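Local atomic coordinates of dihydrodipicolinate synthase (PDB entry 3DZ1), a protein that probably catalyses the condensation of pyruvate with aspartate semialdehyde that forms 4-hydroxy-tetrahydrodipicolinate in the lysine pathway. Residues A[97-100]-A[105-108]. Residues are numbered along the deposited sequence; the frame is centred on the assembly and turned at random.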
loop_
_atom_site.group_PDB
_atom_site.type_symbol
_atom_site.label_atom_id
_atom_site.label_comp_id
_atom_site.label_asym_id
_atom_site.label_seq_id
_atom_site.Cartn_x
_atom_site.Cartn_y
_atom_site.Cartn_z
ATOM N N LEU A 97 29.098 15.668 -5.453
ATOM C CA LEU A 97 30.264 14.864 -5.802
ATOM C C LEU A 97 30.216 14.495 -7.277
ATOM O O LEU A 97 31.219 14.597 -7.998
ATOM C CB LEU A 97 30.289 13.588 -4.957
ATOM C CG LEU A 97 31.446 12.617 -5.210
ATOM C CD1 LEU A 97 31.767 11.881 -3.927
ATOM C CD2 LEU A 97 31.095 11.646 -6.328
ATOM N N SER A 98 29.039 14.066 -7.718
ATOM C CA SER A 98 28.837 13.670 -9.104
ATOM C C SER A 98 29.053 14.843 -10.048
ATOM O O SER A 98 29.695 14.699 -11.088
ATOM C CB SER A 98 27.429 13.106 -9.287
ATOM O OG SER A 98 27.235 11.969 -8.468
HETATM N N MSE A 99 28.518 16.005 -9.689
HETATM C CA MSE A 99 28.681 17.182 -10.526
HETATM C C MSE A 99 30.146 17.620 -10.586
HETATM O O MSE A 99 30.650 17.961 -11.661
HETATM C CB MSE A 99 27.798 18.328 -10.023
HETATM C CG MSE A 99 26.296 18.048 -10.111
HETATM SE SE MSE A 99 25.672 17.473 -11.871
HETATM C CE MSE A 99 25.944 19.122 -12.850
ATOM N N ASP A 100 30.837 17.609 -9.448
ATOM C CA ASP A 100 32.248 17.996 -9.439
ATOM C C ASP A 100 33.066 17.026 -10.285
ATOM O O ASP A 100 34.077 17.404 -10.880
ATOM C CB ASP A 100 32.812 18.015 -8.014
ATOM C CG ASP A 100 32.248 19.146 -7.175
ATOM O OD1 ASP A 100 31.934 20.213 -7.744
ATOM O OD2 ASP A 100 32.135 18.975 -5.943
ATOM N N GLY A 105 24.096 15.739 -14.854
ATOM C CA GLY A 105 23.000 16.058 -13.956
ATOM C C GLY A 105 22.642 14.864 -13.095
ATOM O O GLY A 105 23.301 13.825 -13.166
ATOM N N VAL A 106 21.595 15.001 -12.287
ATOM C CA VAL A 106 21.171 13.919 -11.405
ATOM C C VAL A 106 19.687 13.594 -11.557
ATOM O O VAL A 106 18.917 14.395 -12.088
ATOM C CB VAL A 106 21.461 14.271 -9.925
ATOM C CG1 VAL A 106 22.935 14.617 -9.753
ATOM C CG2 VAL A 106 20.585 15.438 -9.478
HETATM N N MSE A 107 19.288 12.415 -11.091
HETATM C CA MSE A 107 17.891 12.003 -11.176
HETATM C C MSE A 107 17.301 11.883 -9.778
HETATM O O MSE A 107 17.953 11.383 -8.858
HETATM C CB MSE A 107 17.768 10.665 -11.916
HETATM C CG MSE A 107 16.322 10.212 -12.130
HETATM SE SE MSE A 107 16.145 8.620 -13.253
HETATM C CE MSE A 107 16.732 7.285 -11.989
ATOM N N ILE A 108 16.069 12.354 -9.618
ATOM C CA ILE A 108 15.408 12.297 -8.322
ATOM C C ILE A 108 14.017 11.692 -8.417
ATOM O O ILE A 108 13.170 12.157 -9.190
ATOM C CB ILE A 108 15.275 13.705 -7.684
ATOM C CG1 ILE A 108 16.638 14.398 -7.647
ATOM C CG2 ILE A 108 14.736 13.581 -6.259
ATOM C CD1 ILE A 108 16.570 15.846 -7.171
#
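In the TIM barrel of this DapA-family protein, selenomethionine Met-99, near the end of helix 88-101, lays its selenium against Gly-105, the first residue of strand 105-108. A three-residue loop, 102-104, links the two elements, and the CA atoms of Met-99 and Gly-105 are 6.7 Å apart. The selenium does all the close touching: Met-99 SE lies 3.7 Å from Gly-105 CA and 3.8 Å from Gly-105 N, in van der Waals contact with bare backbone. CG lies anti to the carbonyl carbon (chi1 -64°), and two further bends, at chi2 and chi3, curl the chain over and set the selenium against Gly-105. This is the return half of a beta-alpha-beta crossover: strand 78-82 leads into helix 88-101, and strand 105-108 comes back as the fourth strand, parallel to 78-82 and hydrogen-bonded to it, for example between the backbones of Gly-105 and Val-81. Beyond the glycine the selenium makes a looser apolar contact, Met-99 SE to Val-106 CG1 at 4.5 Å, with the CG1 branch of the valine lying nearer the helix than CG2. Val-106 also packs on Trp-137 of the next strand and Ile-131 of helix 117-131, while Met-99 rests on Pro-136, so the apolar layer between helices and barrel wall continues on to the neighbouring strand and helix. No hydrogen bond joins the two segments; within helix 88-101, Ser-98 turns its hydroxyl back to the backbone, Ser-98 OG hydrogen-bonding to Leu-94 O.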